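Long-range contact in fusarinine C esterase sidJ (Aspergillus fumigatus, PDB 6GUP), which hydrolyses the ester bonds of the fungal siderophore fusarinine C, releasing fusarinine and the bound iron, but does not cleave triacetylfusarinine C: residues 165-177 with 284-296. Numbering follows the deposited sequence.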
# COMPACT_ATOMS: atom_id res chain seq x y z
N PRO A 165 20.77 5.86 5.36
CA PRO A 165 20.00 6.98 5.92
C PRO A 165 20.52 8.31 5.36
O PRO A 165 21.59 8.78 5.76
CB PRO A 165 20.25 6.87 7.43
CG PRO A 165 21.56 6.18 7.54
CD PRO A 165 21.66 5.25 6.37
N VAL A 166 19.76 8.88 4.43
CA VAL A 166 20.20 10.01 3.62
C VAL A 166 19.21 11.16 3.77
O VAL A 166 18.00 10.96 3.80
CB VAL A 166 20.32 9.57 2.14
CG1 VAL A 166 20.46 10.76 1.20
CG2 VAL A 166 21.51 8.63 1.97
N SER A 167 19.75 12.38 3.88
CA SER A 167 18.94 13.59 3.96
C SER A 167 18.29 13.89 2.61
O SER A 167 18.99 14.08 1.61
CB SER A 167 19.80 14.78 4.41
OG SER A 167 19.10 16.01 4.26
N ASP A 168 16.96 13.93 2.60
CA ASP A 168 16.20 14.35 1.41
C ASP A 168 16.49 15.81 1.06
O ASP A 168 16.59 16.15 -0.12
CB ASP A 168 14.69 14.17 1.62
CG ASP A 168 14.26 12.72 1.61
OD1 ASP A 168 14.69 11.96 0.72
OD2 ASP A 168 13.46 12.33 2.50
N ARG A 169 16.61 16.65 2.08
CA ARG A 169 16.99 18.05 1.91
C ARG A 169 18.31 18.18 1.16
O ARG A 169 18.39 18.92 0.17
CB ARG A 169 17.07 18.76 3.27
CG ARG A 169 17.89 20.04 3.26
CD ARG A 169 17.93 20.73 4.61
NE ARG A 169 18.93 21.80 4.57
CZ ARG A 169 20.19 21.71 5.00
NH1 ARG A 169 20.98 22.78 4.88
NH2 ARG A 169 20.67 20.60 5.56
N GLU A 170 19.34 17.48 1.63
CA GLU A 170 20.65 17.50 0.98
C GLU A 170 20.68 16.78 -0.37
O GLU A 170 21.49 17.12 -1.22
CB GLU A 170 21.74 16.96 1.91
CG GLU A 170 22.12 17.93 3.01
CD GLU A 170 23.34 17.50 3.80
OE1 GLU A 170 23.43 16.31 4.16
OE2 GLU A 170 24.20 18.36 4.07
N ALA A 171 19.81 15.79 -0.55
CA ALA A 171 19.64 15.14 -1.85
C ALA A 171 19.09 16.09 -2.91
O ALA A 171 19.52 16.06 -4.06
CB ALA A 171 18.75 13.91 -1.73
N ILE A 172 18.15 16.95 -2.51
CA ILE A 172 17.59 17.97 -3.41
C ILE A 172 18.64 19.04 -3.76
O ILE A 172 18.73 19.46 -4.91
CB ILE A 172 16.30 18.60 -2.83
CG1 ILE A 172 15.18 17.54 -2.80
CG2 ILE A 172 15.84 19.79 -3.67
CD1 ILE A 172 13.96 17.93 -1.99
N GLN A 173 19.42 19.46 -2.76
CA GLN A 173 20.56 20.37 -2.99
C GLN A 173 21.54 19.83 -4.03
O GLN A 173 22.07 20.59 -4.86
CB GLN A 173 21.32 20.63 -1.67
CG GLN A 173 20.57 21.51 -0.67
CD GLN A 173 21.27 21.60 0.68
OE1 GLN A 173 22.41 21.17 0.84
NE2 GLN A 173 20.57 22.17 1.66
N TRP A 174 21.78 18.52 -3.98
CA TRP A 174 22.66 17.82 -4.92
C TRP A 174 22.03 17.69 -6.32
O TRP A 174 22.74 17.76 -7.32
CB TRP A 174 23.01 16.45 -4.35
CG TRP A 174 24.06 15.66 -5.07
CD1 TRP A 174 23.96 14.35 -5.44
CD2 TRP A 174 25.36 16.09 -5.49
NE1 TRP A 174 25.11 13.94 -6.06
CE2 TRP A 174 25.99 14.99 -6.11
CE3 TRP A 174 26.06 17.31 -5.40
CZ2 TRP A 174 27.29 15.06 -6.64
CZ3 TRP A 174 27.35 17.38 -5.93
CH2 TRP A 174 27.95 16.26 -6.54
N VAL A 175 20.72 17.48 -6.36
CA VAL A 175 19.95 17.49 -7.62
C VAL A 175 19.99 18.88 -8.28
O VAL A 175 20.15 18.98 -9.49
CB VAL A 175 18.49 17.01 -7.41
CG1 VAL A 175 17.59 17.36 -8.59
CG2 VAL A 175 18.47 15.51 -7.18
N LEU A 176 19.83 19.93 -7.48
CA LEU A 176 19.93 21.31 -7.98
C LEU A 176 21.35 21.68 -8.42
O LEU A 176 21.52 22.52 -9.31
CB LEU A 176 19.44 22.31 -6.92
CG LEU A 176 17.95 22.25 -6.56
CD1 LEU A 176 17.68 23.02 -5.28
CD2 LEU A 176 17.09 22.77 -7.70
N ALA A 177 22.36 21.08 -7.80
CA ALA A 177 23.76 21.28 -8.19
C ALA A 177 24.14 20.53 -9.47
O ALA A 177 24.71 21.12 -10.39
CB ALA A 177 24.69 20.86 -7.05
N GLY A 284 28.83 3.71 -0.35
CA GLY A 284 30.05 4.43 -0.73
C GLY A 284 29.95 5.26 -2.00
O GLY A 284 30.58 6.31 -2.11
N ALA A 285 29.16 4.77 -2.95
CA ALA A 285 28.87 5.50 -4.19
C ALA A 285 27.42 5.98 -4.21
O ALA A 285 26.76 5.95 -5.26
CB ALA A 285 29.15 4.60 -5.39
N ASP A 286 26.92 6.44 -3.06
CA ASP A 286 25.55 6.92 -2.95
C ASP A 286 25.40 8.19 -3.77
O ASP A 286 25.99 9.22 -3.46
CB ASP A 286 25.15 7.18 -1.49
CG ASP A 286 23.65 7.28 -1.29
OD1 ASP A 286 22.98 7.98 -2.09
OD2 ASP A 286 23.13 6.68 -0.33
N GLN A 287 24.60 8.08 -4.83
CA GLN A 287 24.36 9.18 -5.76
C GLN A 287 23.45 10.28 -5.20
O GLN A 287 23.39 11.36 -5.78
CB GLN A 287 23.83 8.65 -7.11
CG GLN A 287 22.39 8.13 -7.15
CD GLN A 287 22.18 6.77 -6.49
OE1 GLN A 287 23.12 6.14 -6.01
NE2 GLN A 287 20.93 6.32 -6.47
N SER A 288 22.73 10.00 -4.11
CA SER A 288 21.88 10.99 -3.44
C SER A 288 22.65 11.91 -2.48
O SER A 288 22.14 12.97 -2.12
CB SER A 288 20.76 10.30 -2.66
OG SER A 288 19.94 9.53 -3.52
N VAL A 289 23.85 11.51 -2.06
CA VAL A 289 24.63 12.27 -1.08
C VAL A 289 25.58 13.20 -1.83
O VAL A 289 26.32 12.74 -2.71
CB VAL A 289 25.42 11.33 -0.15
CG1 VAL A 289 26.22 12.12 0.88
CG2 VAL A 289 24.47 10.37 0.55
N PRO A 290 25.56 14.52 -1.50
CA PRO A 290 26.48 15.45 -2.17
C PRO A 290 27.95 15.12 -1.95
O PRO A 290 28.32 14.61 -0.89
CB PRO A 290 26.14 16.82 -1.56
CG PRO A 290 24.88 16.65 -0.80
CD PRO A 290 24.65 15.19 -0.56
N ALA A 291 28.77 15.44 -2.95
CA ALA A 291 30.22 15.23 -2.87
C ALA A 291 30.90 16.13 -1.83
O ALA A 291 31.99 15.80 -1.35
CB ALA A 291 30.86 15.42 -4.24
N TRP A 292 30.27 17.25 -1.48
CA TRP A 292 30.76 18.12 -0.40
C TRP A 292 30.54 17.56 1.02
O TRP A 292 31.12 18.08 1.98
CB TRP A 292 30.19 19.55 -0.52
CG TRP A 292 28.70 19.72 -0.28
CD1 TRP A 292 28.05 19.76 0.92
CD2 TRP A 292 27.69 19.92 -1.28
NE1 TRP A 292 26.70 19.95 0.73
CE2 TRP A 292 26.45 20.05 -0.61
CE3 TRP A 292 27.71 19.99 -2.68
CZ2 TRP A 292 25.24 20.25 -1.29
CZ3 TRP A 292 26.51 20.18 -3.36
CH2 TRP A 292 25.29 20.31 -2.66
N VAL A 293 29.73 16.50 1.16
CA VAL A 293 29.51 15.83 2.45
C VAL A 293 30.62 14.81 2.71
O VAL A 293 30.85 13.92 1.88
CB VAL A 293 28.14 15.12 2.50
CG1 VAL A 293 27.93 14.41 3.84
CG2 VAL A 293 27.01 16.11 2.26
N ASP A 294 31.30 14.94 3.84
CA ASP A 294 32.25 13.93 4.32
C ASP A 294 31.45 12.85 5.06
O ASP A 294 30.96 13.09 6.16
CB ASP A 294 33.31 14.57 5.23
CG ASP A 294 34.52 13.67 5.46
OD1 ASP A 294 34.40 12.43 5.41
OD2 ASP A 294 35.61 14.22 5.72
N LYS A 295 31.33 11.68 4.44
CA LYS A 295 30.54 10.57 5.01
C LYS A 295 31.17 9.97 6.27
O LYS A 295 30.45 9.50 7.16
CB LYS A 295 30.35 9.46 3.97
CG LYS A 295 29.56 9.87 2.74
CD LYS A 295 29.47 8.72 1.75
CE LYS A 295 29.00 9.19 0.38
NZ LYS A 295 29.07 8.08 -0.61
N ASP A 296 32.50 9.98 6.33
CA ASP A 296 33.24 9.46 7.49
C ASP A 296 33.07 10.34 8.72
O ASP A 296 32.87 9.83 9.83
CB ASP A 296 34.73 9.31 7.15
CG ASP A 296 34.99 8.28 6.08
OD1 ASP A 296 34.76 7.08 6.34
OD2 ASP A 296 35.42 8.66 4.97
O HOH W 1 21.73 13.87 0.88
O HOH W 2 24.58 20.51 2.49
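W174, on the first helix after strand 159-163 of this alpha/beta-hydrolase, lies against P290 in the loop that follows the neighbouring parallel strand 278-283; the same loop carries D286, probably the acid of a Ser-His-Asp triad with S123 and H327. The indole reaches across P290, a course set by chi1 of -172°, which swings CG away from the backbone N; P290 CA sits over the five-membered ring in a CH-pi contact, 3.8 Å from its centroid. A291 continues along the same face, its N 3.8 Å from W174 CH2 and without a polar partner. W292 takes the less common chi1 of 68°, which folds its indole back over P290 CB and brings CZ3 to 3.5 Å from W174 CE3; the two six-membered rings are steeply inclined, at 79°. Two waters link the segments: one accepts from W292 NE1 and donates to E170 OE2 and Q173 OE1, while S254 OG also hydrogen-bonds to E170 OE2. The second bridges the carbonyls of S167 and S288. Nearer the putative triad, V166 CG2 packs on V289 CG2 and lies 3.4 Å from D286 OD2, the oxygen hydrogen-bonded to H327 ND1. The other oxygen, D286 OD1, closes an Asx turn by accepting from S288 N at 2.9 Å.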